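Local coordinates for mitochondrial dynamics protein MID49 (Mus musculus, PDB 4WOY) that helps recruit the fission mediator DNM1L (Drp1) to the mitochondrial outer membrane, regulates its GTPase activity and is required for mitochondrial fission, at residues Y210-A215 with C294-S299; R218-D221 with T227-R230; W250-Q255 with V300-N305; V257-E262 with L280-G285; E264-E269 with G273-Q278. The protein carries 1 engineered substitution. All blocks are in the same frame, centred on the assembly; numbering follows the deposited sequence.

In the fold
All five contacts lie in the helical half of the cytosolic domain or where it meets the nucleotidyltransferase-like half. Interaction 2 is buried and ionic: it joins helices 210-224 and 228-241 through one aspartate. Interaction 3 packs loop 300-305 on helix 250-261, which interaction 4 shares, and Glu213 and Phe296 of interaction 1 lie against the same helix; interactions 1 and 3, tied where His295 N donates to Gln255 OE1, are partly buried and largely apolar. Interactions 4 and 5 share helix 272-288 and are more peripheral: interaction 4 is a ring stack, while interaction 5 pairs arginine methylenes on an indole with a hydrogen bond to a loop carbonyl. Trp267 of interaction 5 touches Arg228 of interaction 2 and Gly261 of interaction 4.

Interaction 1: Y210-A215 with C294-S299; sequences YPVETA and CHFNPS
A methyl-on-ring contact, with a water bridge beside it, joins the start of helix 210-224 to the loop between the short strands 293-294 and 300-301. Val212 CG1 sits almost exactly above the centre of the Phe296 ring, 3.6 Å from the centroid and only 5° off the ring normal, a CH-pi contact in which the methyl is nearly equidistant from all six carbons. That branch stands anti to the backbone N (chi1 178°), which carries it out from the helix onto the ring. The other face of the same ring is covered by its neighbour in sequence, His295, whose ND1 lies over the centre, so the phenyl is held between imidazole and methyl. Glu213 approaches differently: its CG passes 3.9 Å from Phe296 CD2, obliquely to the ring, while the extended chain carries the carboxylate past the phenyl in the opposite direction. There Glu213 OE2 accepts a hydrogen bond from a water at 2.6 Å, and this water in turn accepts from Phe296 N at 3.3 Å. The carboxylate therefore reaches the loop backbone indirectly. Gln255 of helix 250-261 adds a weak bond to Glu213 OE2, and Leu258 of the same helix packs against both Glu213 and Phe296. A type I beta turn from Cys294 to Asn297, closed by Asn297 N to Cys294 O at 3.2 Å, presents the phenylalanine to the helix. Such packing of a turn-borne aromatic residue on a helix here joins helix 210-224, which follows the nucleotidyltransferase-like sheet, to the Mab-21-type helical region.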
# COMPACT_ATOMS: atom_id res chain seq x y z
N TYR A 210 1.63 -4.78 -3.85
CA TYR A 210 2.21 -4.92 -2.52
C TYR A 210 2.36 -6.41 -2.07
O TYR A 210 3.44 -6.79 -1.62
CB TYR A 210 1.39 -4.11 -1.50
CG TYR A 210 1.82 -4.36 -0.07
CD1 TYR A 210 2.84 -3.60 0.52
CD2 TYR A 210 1.24 -5.38 0.68
CE1 TYR A 210 3.25 -3.83 1.81
CE2 TYR A 210 1.65 -5.62 1.97
CZ TYR A 210 2.65 -4.84 2.54
OH TYR A 210 3.05 -5.11 3.82
N PRO A 211 1.31 -7.25 -2.20
CA PRO A 211 1.47 -8.65 -1.76
C PRO A 211 2.55 -9.43 -2.51
O PRO A 211 3.22 -10.28 -1.93
CB PRO A 211 0.09 -9.27 -2.04
CG PRO A 211 -0.85 -8.11 -2.03
CD PRO A 211 -0.07 -6.99 -2.67
N VAL A 212 2.70 -9.16 -3.80
CA VAL A 212 3.72 -9.82 -4.61
C VAL A 212 5.12 -9.39 -4.20
O VAL A 212 6.02 -10.21 -4.09
CB VAL A 212 3.52 -9.52 -6.11
CG1 VAL A 212 4.62 -10.18 -6.92
CG2 VAL A 212 2.16 -9.98 -6.57
N GLU A 213 5.27 -8.08 -3.99
CA GLU A 213 6.54 -7.47 -3.62
C GLU A 213 7.02 -7.95 -2.26
O GLU A 213 8.20 -8.28 -2.09
CB GLU A 213 6.43 -5.93 -3.61
CG GLU A 213 6.16 -5.34 -4.98
CD GLU A 213 5.72 -3.88 -4.95
OE1 GLU A 213 5.20 -3.42 -3.91
OE2 GLU A 213 5.87 -3.20 -5.98
N THR A 214 6.14 -7.99 -1.27
CA THR A 214 6.59 -8.39 0.05
C THR A 214 6.85 -9.90 0.09
O THR A 214 7.72 -10.34 0.83
CB THR A 214 5.61 -7.98 1.18
OG1 THR A 214 4.49 -8.85 1.20
CG2 THR A 214 5.15 -6.54 0.99
N ALA A 215 6.14 -10.68 -0.71
CA ALA A 215 6.43 -12.12 -0.78
C ALA A 215 7.82 -12.35 -1.37
O ALA A 215 8.56 -13.24 -0.91
CB ALA A 215 5.39 -12.85 -1.59
N CYS A 294 8.19 0.04 -12.03
CA CYS A 294 7.86 -1.05 -11.08
C CYS A 294 8.51 -2.34 -11.48
O CYS A 294 8.44 -2.73 -12.63
CB CYS A 294 6.36 -1.31 -10.98
SG CYS A 294 5.52 -0.39 -9.79
N HIS A 295 9.07 -3.04 -10.50
CA HIS A 295 9.74 -4.31 -10.76
C HIS A 295 8.80 -5.33 -11.42
O HIS A 295 9.19 -6.03 -12.36
CB HIS A 295 10.30 -4.87 -9.46
CG HIS A 295 11.22 -6.03 -9.67
ND1 HIS A 295 10.81 -7.35 -9.56
CD2 HIS A 295 12.53 -6.08 -10.03
CE1 HIS A 295 11.83 -8.15 -9.81
NE2 HIS A 295 12.88 -7.41 -10.10
N PHE A 296 7.57 -5.39 -10.95
CA PHE A 296 6.60 -6.37 -11.43
C PHE A 296 5.61 -5.75 -12.39
O PHE A 296 4.63 -6.38 -12.76
CB PHE A 296 5.85 -6.99 -10.25
CG PHE A 296 6.69 -7.89 -9.39
CD1 PHE A 296 7.00 -9.18 -9.81
CD2 PHE A 296 7.14 -7.45 -8.14
CE1 PHE A 296 7.76 -10.01 -9.03
CE2 PHE A 296 7.90 -8.29 -7.35
CZ PHE A 296 8.22 -9.58 -7.79
N ASN A 297 5.83 -4.49 -12.75
CA ASN A 297 5.08 -3.83 -13.80
C ASN A 297 5.86 -2.64 -14.35
O ASN A 297 5.54 -1.48 -14.06
CB ASN A 297 3.73 -3.34 -13.28
CG ASN A 297 2.83 -2.81 -14.38
OD1 ASN A 297 3.16 -2.95 -15.56
ND2 ASN A 297 1.71 -2.21 -14.01
N PRO A 298 6.87 -2.94 -15.19
CA PRO A 298 7.86 -1.97 -15.67
C PRO A 298 7.30 -0.80 -16.49
O PRO A 298 7.97 0.24 -16.62
CB PRO A 298 8.80 -2.83 -16.53
CG PRO A 298 8.69 -4.19 -15.90
CD PRO A 298 7.25 -4.32 -15.52
N SER A 299 6.12 -0.97 -17.07
CA SER A 299 5.49 0.12 -17.79
C SER A 299 5.05 1.22 -16.83
O SER A 299 4.88 2.36 -17.25
CB SER A 299 4.33 -0.39 -18.66
OG SER A 299 3.40 -1.14 -17.92
O HOH W 1 7.00 -3.71 -8.21

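Interaction 2: R218-D221 with T227-R230; sequences RALD and TRRR
Asp221 takes four hydrogen bonds from Arg228 and Arg229, two on each carboxylate oxygen. Asp221 OD1 receives Arg228 NH1 at 2.8 Å on its anti lone pair and the backbone Arg228 N at 3.0 Å on its syn side. Asp221 OD2 repeats the pattern with the next residue, accepting Arg229 NE on the anti lone pair at 3.1 Å and Arg229 N on the syn lone pair, the latter bond almost straight with an N-H...O angle of 175°. Each side-chain donor has its oxygen close to the guanidinium plane, although the carboxylate is turned 50° from one guanidinium and 59° from the other. A water adds a further donor to OD2 and accepts from Arg230 N.

Helix 210-224 thus offers an acidic side chain to the first turn of helix 228-241, where backbone N-H groups have no earlier carbonyl in the helix to bind; together with the two salt bridges this joins consecutive helices across a short turn. The positive helix end and both arginines probably stabilise the charged carboxylate.

Further out, Leu220 CB lies 3.5 Å above one face of the Arg228 guanidinium, displaced toward the rim, and the aliphatic arm of that arginine crosses the leucine at about a right angle. Arg218 CA faces the Arg229 guanidinium. Asp224 makes a second salt bridge to Arg228 NH1, Gly261 O accepts from its NE, and Trp267 provides a cation-pi partner.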
# COMPACT_ATOMS: atom_id res chain seq x y z
N ARG A 218 10.49 -11.20 1.24
CA ARG A 218 10.54 -12.22 2.27
C ARG A 218 11.23 -13.46 1.73
O ARG A 218 12.05 -14.06 2.41
CB ARG A 218 9.13 -12.56 2.76
CG ARG A 218 9.12 -13.75 3.71
CD ARG A 218 7.82 -13.90 4.47
NE ARG A 218 7.40 -12.66 5.12
CZ ARG A 218 6.36 -11.93 4.72
NH1 ARG A 218 5.64 -12.31 3.67
NH2 ARG A 218 6.06 -10.81 5.38
N ALA A 219 10.92 -13.83 0.49
CA ALA A 219 11.51 -15.02 -0.12
C ALA A 219 13.02 -14.90 -0.22
O ALA A 219 13.76 -15.84 0.11
CB ALA A 219 10.92 -15.26 -1.47
N LEU A 220 13.47 -13.74 -0.69
CA LEU A 220 14.89 -13.48 -0.84
C LEU A 220 15.64 -13.47 0.48
O LEU A 220 16.73 -14.02 0.57
CB LEU A 220 15.11 -12.13 -1.55
CG LEU A 220 14.72 -12.04 -3.02
CD1 LEU A 220 14.71 -10.59 -3.49
CD2 LEU A 220 15.69 -12.87 -3.84
N ASP A 221 15.07 -12.84 1.50
CA ASP A 221 15.75 -12.72 2.78
C ASP A 221 15.83 -14.05 3.51
O ASP A 221 16.79 -14.31 4.24
CB ASP A 221 15.05 -11.69 3.67
CG ASP A 221 15.56 -10.28 3.44
OD1 ASP A 221 16.58 -10.10 2.73
OD2 ASP A 221 14.92 -9.34 3.97
N THR A 227 19.05 -8.73 4.73
CA THR A 227 18.53 -7.51 5.34
C THR A 227 17.81 -6.61 4.34
O THR A 227 17.71 -5.39 4.54
CB THR A 227 19.67 -6.70 5.96
OG1 THR A 227 20.71 -6.56 4.99
CG2 THR A 227 20.23 -7.42 7.18
N ARG A 228 17.31 -7.19 3.26
CA ARG A 228 16.62 -6.38 2.26
C ARG A 228 15.42 -5.65 2.87
O ARG A 228 15.32 -4.43 2.75
CB ARG A 228 16.16 -7.25 1.09
CG ARG A 228 17.29 -7.91 0.32
CD ARG A 228 16.78 -9.11 -0.47
NE ARG A 228 17.86 -9.88 -1.09
CZ ARG A 228 18.48 -10.89 -0.50
NH1 ARG A 228 18.15 -11.25 0.74
NH2 ARG A 228 19.44 -11.54 -1.15
N ARG A 229 14.53 -6.39 3.54
CA ARG A 229 13.32 -5.81 4.12
C ARG A 229 13.67 -4.82 5.21
O ARG A 229 12.98 -3.82 5.42
CB ARG A 229 12.39 -6.89 4.69
CG ARG A 229 11.60 -7.68 3.68
CD ARG A 229 11.00 -8.89 4.36
NE ARG A 229 12.04 -9.61 5.10
CZ ARG A 229 11.82 -10.46 6.11
NH1 ARG A 229 10.58 -10.72 6.53
NH2 ARG A 229 12.84 -11.05 6.69
N ARG A 230 14.74 -5.12 5.92
CA ARG A 230 15.24 -4.20 6.93
C ARG A 230 15.69 -2.88 6.26
O ARG A 230 15.43 -1.79 6.79
CB ARG A 230 16.37 -4.88 7.70
CG ARG A 230 17.05 -4.02 8.70
CD ARG A 230 17.59 -4.87 9.85
NE ARG A 230 18.67 -4.16 10.52
CZ ARG A 230 19.70 -4.76 11.08
NH1 ARG A 230 19.77 -6.09 11.07
NH2 ARG A 230 20.64 -4.03 11.66
O HOH W 2 15.48 -7.87 6.46

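Interaction 3: W250-Q255 with V300-N305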
# COMPACT_ATOMS: atom_id res chain seq x y z
N TRP A 250 6.70 4.14 0.30
CA TRP A 250 6.94 2.72 0.39
C TRP A 250 7.09 2.06 -0.99
O TRP A 250 8.03 1.30 -1.22
CB TRP A 250 5.78 2.07 1.12
CG TRP A 250 5.94 0.62 1.24
CD1 TRP A 250 5.62 -0.32 0.30
CD2 TRP A 250 6.39 -0.10 2.39
NE1 TRP A 250 5.88 -1.57 0.78
CE2 TRP A 250 6.35 -1.47 2.06
CE3 TRP A 250 6.81 0.29 3.66
CZ2 TRP A 250 6.73 -2.46 2.96
CZ3 TRP A 250 7.21 -0.70 4.55
CH2 TRP A 250 7.16 -2.06 4.20
N SER A 251 6.18 2.35 -1.91
CA SER A 251 6.19 1.70 -3.21
C SER A 251 7.41 2.08 -4.04
O SER A 251 7.96 1.24 -4.76
CB SER A 251 4.92 2.04 -3.99
OG SER A 251 4.89 3.42 -4.26
N HIS A 252 7.82 3.34 -3.95
CA HIS A 252 9.01 3.82 -4.66
C HIS A 252 10.26 3.09 -4.23
O HIS A 252 11.05 2.62 -5.07
CB HIS A 252 9.22 5.30 -4.40
CG HIS A 252 8.10 6.16 -4.86
ND1 HIS A 252 6.98 6.39 -4.09
CD2 HIS A 252 7.92 6.84 -6.02
CE1 HIS A 252 6.16 7.18 -4.76
NE2 HIS A 252 6.70 7.46 -5.93
N LEU A 253 10.45 3.04 -2.91
CA LEU A 253 11.68 2.53 -2.33
C LEU A 253 11.70 1.00 -2.43
O LEU A 253 12.76 0.38 -2.45
CB LEU A 253 11.83 3.02 -0.88
CG LEU A 253 11.84 4.56 -0.76
CD1 LEU A 253 11.47 5.02 0.65
CD2 LEU A 253 13.20 5.13 -1.17
N THR A 254 10.51 0.40 -2.51
CA THR A 254 10.42 -1.03 -2.77
C THR A 254 11.12 -1.39 -4.07
O THR A 254 11.84 -2.39 -4.17
CB THR A 254 8.95 -1.47 -2.86
OG1 THR A 254 8.34 -1.34 -1.57
CG2 THR A 254 8.82 -2.92 -3.39
N GLN A 255 10.90 -0.54 -5.06
CA GLN A 255 11.46 -0.75 -6.39
C GLN A 255 12.99 -0.73 -6.31
O GLN A 255 13.67 -1.50 -6.99
CB GLN A 255 10.95 0.33 -7.34
CG GLN A 255 9.65 0.01 -8.07
CD GLN A 255 8.78 -1.02 -7.38
OE1 GLN A 255 8.93 -2.21 -7.61
NE2 GLN A 255 7.84 -0.56 -6.58
N VAL A 300 4.85 0.93 -15.54
CA VAL A 300 4.53 2.06 -14.68
C VAL A 300 5.83 2.70 -14.14
O VAL A 300 6.70 2.05 -13.56
CB VAL A 300 3.53 1.72 -13.50
CG1 VAL A 300 2.28 1.07 -14.02
CG2 VAL A 300 4.13 0.86 -12.50
N ASN A 301 5.92 4.00 -14.37
CA ASN A 301 7.04 4.79 -13.93
C ASN A 301 6.65 5.54 -12.64
O ASN A 301 5.83 6.45 -12.66
CB ASN A 301 7.45 5.75 -15.04
CG ASN A 301 8.54 6.71 -14.62
OD1 ASN A 301 9.16 6.55 -13.56
ND2 ASN A 301 8.80 7.71 -15.46
N LEU A 302 7.24 5.12 -11.52
CA LEU A 302 6.83 5.69 -10.23
C LEU A 302 7.24 7.15 -10.08
O LEU A 302 6.83 7.81 -9.13
CB LEU A 302 7.37 4.84 -9.08
CG LEU A 302 6.62 3.51 -8.89
CD1 LEU A 302 6.89 2.94 -7.53
CD2 LEU A 302 5.11 3.69 -9.08
N LEU A 303 8.07 7.63 -11.00
CA LEU A 303 8.46 9.04 -11.02
C LEU A 303 7.75 9.84 -12.09
O LEU A 303 8.06 11.00 -12.30
CB LEU A 303 9.97 9.19 -11.23
CG LEU A 303 10.94 8.71 -10.16
CD1 LEU A 303 12.32 9.09 -10.63
CD2 LEU A 303 10.59 9.30 -8.78
N GLY A 304 6.82 9.20 -12.79
CA GLY A 304 6.15 9.79 -13.94
C GLY A 304 5.36 11.05 -13.67
O GLY A 304 5.34 11.97 -14.48
N ASN A 305 4.70 11.08 -12.52
CA ASN A 305 3.86 12.19 -12.14
C ASN A 305 4.62 13.21 -11.29
O ASN A 305 4.01 14.08 -10.68
CB ASN A 305 2.61 11.70 -11.40
CG ASN A 305 2.95 10.93 -10.12
OD1 ASN A 305 4.08 10.42 -9.95
ND2 ASN A 305 1.98 10.83 -9.21
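Leu302 reaches from the turn after strand 300-301 to the flank of helix 250-261, and its CB and one methyl make the side-chain contact. At its base, Leu302 CB lies 3.7 Å from His252 CD2. CG then leaves anti to the carbonyl carbon (chi1 -75°), which, with chi2 near trans, sends CD1 to the helix. This Leu302 CD1 methyl rests 3.4 Å from Ser251 O. It also meets Ser251 OG, and Gln255 NE2 lies 3.7 Å from Leu302 CD1. The same methyl stands over one face of the His252 imidazole, displaced toward the rim. Gln255, bent at chi2, crosses the leucine at about a right angle; its OE1 accepts from His295 N.

The backbone adds a polar contact: Leu302 O receives a weak hydrogen bond from His252 NE2 at 3.2 Å, its N-H...O angle of only 123° far from straight. The loop itself is shaped by a type I beta turn from Asn301 to Gly304 and by an Asx turn, in which Asn301 OD1 accepts from Leu303 N at 3.0 Å. With the imidazole bond so bent, attachment here probably depends more on van der Waals packing of the leucine than on polar bonding.

Interaction 4: V257-E262 with L280-G285; sequences VLHLGE and LEFLVG
The aromatic part of this contact is an offset stack between His259, on the last turns of helix 250-261, and Phe282, midway along helix 272-288. Their centroids are 4.1 Å apart and the planes differ by 23°, so the rings overlap without being quite parallel. The overlap is uneven: Phe282 CE1 lies over the centre of the imidazole, 3.3 Å above its plane, and its closest approach is to His259 CE1. The Phe282 CZ atom is 3.7 Å from His259 CG, whereas His259 CB stands over the rim of the phenyl face. Both side chains use the same first torsion, CG anti to the backbone N (chi1 -177° for His259 and -180° for Phe282), and each therefore extends from its own helix to bring the rings together between the two backbones.

The aliphatic part is slighter. Leu260 CD2 approaches Phe282 CB at 4.5 Å, a loose van der Waals contact at the root of the phenylalanine, and the same methyl lies at the edge of the His259 ring, near its plane. Val256, one turn back from Leu260, also touches Phe282, while Leu283 packs on Leu253 and Val256, continuing the apolar seam between these two helices of the Mab-21-type helical region.

No hydrogen bond crosses between 257-262 and 280-285. Between these segments the contact is of stacking and van der Waals kind, and the imidazole, which is exposed, covers one face of the phenyl; were His259 protonated, its charge would lie against the phenyl pi face and could add a cation-pi component.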
# COMPACT_ATOMS: atom_id res chain seq x y z
N VAL A 257 14.83 -1.45 -3.63
CA VAL A 257 15.32 -2.64 -2.94
C VAL A 257 15.13 -3.92 -3.77
O VAL A 257 15.96 -4.83 -3.71
CB VAL A 257 14.67 -2.80 -1.56
CG1 VAL A 257 15.11 -4.14 -0.89
CG2 VAL A 257 15.05 -1.60 -0.69
N LEU A 258 14.07 -3.98 -4.57
CA LEU A 258 13.93 -5.11 -5.49
C LEU A 258 15.06 -5.12 -6.52
O LEU A 258 15.57 -6.16 -6.86
CB LEU A 258 12.56 -5.09 -6.18
CG LEU A 258 11.44 -5.61 -5.26
CD1 LEU A 258 10.07 -5.37 -5.85
CD2 LEU A 258 11.65 -7.09 -4.94
N HIS A 259 15.45 -3.95 -7.00
CA HIS A 259 16.52 -3.85 -7.98
C HIS A 259 17.85 -4.32 -7.42
O HIS A 259 18.53 -5.15 -8.02
CB HIS A 259 16.63 -2.41 -8.49
CG HIS A 259 17.67 -2.23 -9.55
ND1 HIS A 259 18.96 -1.83 -9.28
CD2 HIS A 259 17.61 -2.41 -10.89
CE1 HIS A 259 19.65 -1.77 -10.40
NE2 HIS A 259 18.85 -2.10 -11.40
N LEU A 260 18.24 -3.80 -6.26
CA LEU A 260 19.49 -4.21 -5.62
C LEU A 260 19.33 -5.62 -5.08
O LEU A 260 20.20 -6.46 -5.29
CB LEU A 260 19.87 -3.27 -4.47
CG LEU A 260 19.90 -1.75 -4.69
CD1 LEU A 260 20.47 -1.05 -3.48
CD2 LEU A 260 20.70 -1.41 -5.91
N GLY A 261 18.18 -5.86 -4.45
CA GLY A 261 17.92 -7.13 -3.78
C GLY A 261 17.91 -8.33 -4.70
O GLY A 261 18.29 -9.44 -4.28
N GLU A 262 17.54 -8.10 -5.96
CA GLU A 262 17.54 -9.15 -6.97
C GLU A 262 18.95 -9.35 -7.48
O GLU A 262 19.17 -9.37 -8.69
CB GLU A 262 16.61 -8.82 -8.16
CG GLU A 262 15.10 -8.86 -7.91
CD GLU A 262 14.54 -10.27 -7.81
OE1 GLU A 262 15.16 -11.19 -8.37
OE2 GLU A 262 13.46 -10.44 -7.20
N LEU A 280 20.78 4.87 -2.37
CA LEU A 280 20.72 6.30 -2.61
C LEU A 280 21.28 6.58 -4.00
O LEU A 280 20.81 7.47 -4.70
CB LEU A 280 21.50 7.08 -1.56
CG LEU A 280 21.06 7.03 -0.09
CD1 LEU A 280 21.67 8.21 0.64
CD2 LEU A 280 19.56 7.01 0.08
N GLU A 281 22.33 5.84 -4.35
CA GLU A 281 22.97 5.99 -5.64
C GLU A 281 22.01 5.69 -6.77
O GLU A 281 21.95 6.41 -7.76
CB GLU A 281 24.17 5.06 -5.74
CG GLU A 281 25.46 5.69 -5.25
CD GLU A 281 26.62 4.71 -5.23
OE1 GLU A 281 26.51 3.60 -5.82
OE2 GLU A 281 27.66 5.06 -4.61
N PHE A 282 21.28 4.60 -6.59
CA PHE A 282 20.33 4.16 -7.59
C PHE A 282 19.21 5.19 -7.71
O PHE A 282 18.79 5.54 -8.82
CB PHE A 282 19.79 2.77 -7.24
CG PHE A 282 18.81 2.25 -8.24
CD1 PHE A 282 19.26 1.73 -9.44
CD2 PHE A 282 17.45 2.32 -8.01
CE1 PHE A 282 18.37 1.28 -10.38
CE2 PHE A 282 16.55 1.86 -8.96
CZ PHE A 282 17.02 1.35 -10.14
N LEU A 283 18.77 5.70 -6.57
CA LEU A 283 17.70 6.70 -6.55
C LEU A 283 18.13 7.94 -7.33
O LEU A 283 17.40 8.40 -8.22
CB LEU A 283 17.33 7.06 -5.12
CG LEU A 283 16.18 6.27 -4.49
CD1 LEU A 283 16.19 6.40 -2.98
CD2 LEU A 283 14.88 6.79 -5.02
N VAL A 284 19.33 8.44 -7.04
CA VAL A 284 19.84 9.64 -7.68
C VAL A 284 19.97 9.44 -9.19
O VAL A 284 19.65 10.34 -9.97
CB VAL A 284 21.22 10.04 -7.08
CG1 VAL A 284 22.00 10.93 -8.04
CG2 VAL A 284 21.04 10.77 -5.75
N GLY A 285 20.37 8.25 -9.61
CA GLY A 285 20.47 7.93 -11.02
C GLY A 285 19.09 7.89 -11.66
O GLY A 285 18.89 8.44 -12.73

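Interaction 5: E264-E269 with G273-Q278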
# COMPACT_ATOMS: atom_id res chain seq x y z
N GLU A 264 22.83 -11.52 -6.32
CA GLU A 264 23.60 -12.34 -5.40
C GLU A 264 24.78 -11.49 -4.97
O GLU A 264 25.88 -11.60 -5.50
CB GLU A 264 24.06 -13.65 -6.06
CG GLU A 264 22.94 -14.49 -6.68
CD GLU A 264 22.23 -15.39 -5.68
OE1 GLU A 264 22.50 -15.27 -4.47
OE2 GLU A 264 21.39 -16.22 -6.10
N VAL A 265 24.52 -10.64 -3.99
CA VAL A 265 25.49 -9.69 -3.48
C VAL A 265 25.24 -9.64 -1.97
O VAL A 265 24.25 -10.20 -1.50
CB VAL A 265 25.35 -8.33 -4.25
CG1 VAL A 265 25.86 -7.13 -3.47
CG2 VAL A 265 26.05 -8.44 -5.59
N ALA A 266 26.14 -9.05 -1.20
CA ALA A 266 26.08 -9.14 0.27
C ALA A 266 24.87 -8.42 0.87
O ALA A 266 24.70 -7.21 0.71
CB ALA A 266 27.36 -8.62 0.88
N TRP A 267 24.04 -9.18 1.57
CA TRP A 267 22.83 -8.67 2.23
C TRP A 267 22.84 -8.96 3.73
O TRP A 267 21.79 -9.07 4.37
CB TRP A 267 21.58 -9.24 1.55
CG TRP A 267 21.23 -8.49 0.29
CD1 TRP A 267 21.39 -8.91 -1.01
CD2 TRP A 267 20.63 -7.18 0.22
NE1 TRP A 267 20.94 -7.93 -1.87
CE2 TRP A 267 20.47 -6.87 -1.15
CE3 TRP A 267 20.21 -6.25 1.18
CZ2 TRP A 267 19.92 -5.67 -1.57
CZ3 TRP A 267 19.67 -5.06 0.77
CH2 TRP A 267 19.53 -4.78 -0.60
N THR A 268 24.04 -9.05 4.29
CA THR A 268 24.22 -9.16 5.73
C THR A 268 24.05 -7.80 6.37
O THR A 268 24.06 -6.77 5.69
CB THR A 268 25.64 -9.65 6.09
OG1 THR A 268 26.58 -8.70 5.59
CG2 THR A 268 25.95 -11.04 5.52
N GLU A 269 23.90 -7.79 7.69
CA GLU A 269 23.86 -6.55 8.44
C GLU A 269 25.18 -5.80 8.26
O GLU A 269 25.23 -4.57 8.21
CB GLU A 269 23.59 -6.84 9.92
CG GLU A 269 23.38 -5.59 10.76
CD GLU A 269 23.33 -5.87 12.23
OE1 GLU A 269 22.20 -6.00 12.76
OE2 GLU A 269 24.41 -5.97 12.85
N GLY A 273 25.13 -0.93 5.45
CA GLY A 273 25.54 0.43 5.17
C GLY A 273 25.85 0.65 3.70
O GLY A 273 25.47 1.67 3.13
N GLU A 274 26.52 -0.32 3.09
CA GLU A 274 26.84 -0.28 1.67
C GLU A 274 25.60 -0.44 0.79
O GLU A 274 25.46 0.26 -0.21
CB GLU A 274 27.84 -1.36 1.33
CG GLU A 274 29.28 -0.91 1.29
CD GLU A 274 30.21 -2.09 1.30
OE1 GLU A 274 29.86 -3.12 0.69
OE2 GLU A 274 31.29 -1.98 1.92
N ARG A 275 24.68 -1.32 1.19
CA ARG A 275 23.43 -1.50 0.45
C ARG A 275 22.60 -0.24 0.48
O ARG A 275 21.91 0.11 -0.50
CB ARG A 275 22.62 -2.67 1.04
CG ARG A 275 23.25 -4.02 0.78
CD ARG A 275 23.71 -4.18 -0.67
NE ARG A 275 24.94 -4.97 -0.70
CZ ARG A 275 26.13 -4.51 -1.06
NH1 ARG A 275 26.27 -3.27 -1.50
NH2 ARG A 275 27.18 -5.32 -1.02
N PHE A 276 22.66 0.42 1.63
CA PHE A 276 21.99 1.69 1.84
C PHE A 276 22.55 2.76 0.91
O PHE A 276 21.78 3.45 0.26
CB PHE A 276 22.14 2.12 3.30
CG PHE A 276 21.53 3.46 3.60
CD1 PHE A 276 20.20 3.56 3.98
CD2 PHE A 276 22.28 4.61 3.53
CE1 PHE A 276 19.64 4.80 4.28
CE2 PHE A 276 21.72 5.85 3.81
CZ PHE A 276 20.42 5.95 4.18
N LEU A 277 23.87 2.87 0.83
CA LEU A 277 24.46 3.91 0.00
C LEU A 277 24.17 3.60 -1.47
O LEU A 277 23.78 4.48 -2.24
CB LEU A 277 25.97 4.04 0.24
CG LEU A 277 26.35 4.45 1.67
CD1 LEU A 277 27.87 4.54 1.89
CD2 LEU A 277 25.64 5.71 2.12
N GLN A 278 24.29 2.33 -1.82
CA GLN A 278 23.95 1.87 -3.16
C GLN A 278 22.51 2.22 -3.56
O GLN A 278 22.26 2.54 -4.72
CB GLN A 278 24.15 0.36 -3.28
CG GLN A 278 24.39 -0.08 -4.68
CD GLN A 278 24.38 -1.58 -4.80
OE1 GLN A 278 24.51 -2.29 -3.81
NE2 GLN A 278 24.26 -2.07 -6.03
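Bends at chi2 (-46°) and chi3 direct the Arg275 side chain toward loop 264-269, so that its aliphatic part meets Trp267 and its guanidinium meets the loop backbone. Trp267 has CG anti to the carbonyl carbon, which, together with chi2, turns one face of the indole to the arginine. Arg275 CG then lies 3.9 Å from the centroid of the six-membered ring of Trp267, a CH-pi contact from above the face, with CB also near Trp267 CZ3. The guanidinium does not take part in this contact: its plane stands 74° from the indole.

Instead Arg275 NE donates to Ala266 O at 2.7 Å, with an N-H...O angle of 154°. The nitrogen lies in the carbonyl plane, and the oxygen is close to the guanidinium plane, making a well-aligned bond from a charged group to a loop carbonyl. Val265 CG1 covers one guanidinium face toward the rim, 3.3 Å from Arg275 NH2, and Ala266 CB touches the same Arg275 nitrogen at 3.8 Å. Glu274 OE1, 3.9 Å from Arg275 NH2, is a long ionic neighbour well out of the guanidinium plane.

The loop 264-269 connects helices 250-261 and 272-288 of the Mab-21-type helical region. Trp267 is buried against Leu231 and Leu260, while Thr227 OG1 donates to its carbonyl. One arginine thus serves two chemistries: its methylenes pack on the indole, and its NE secures a carbonyl of a loop that lacks regular secondary structure.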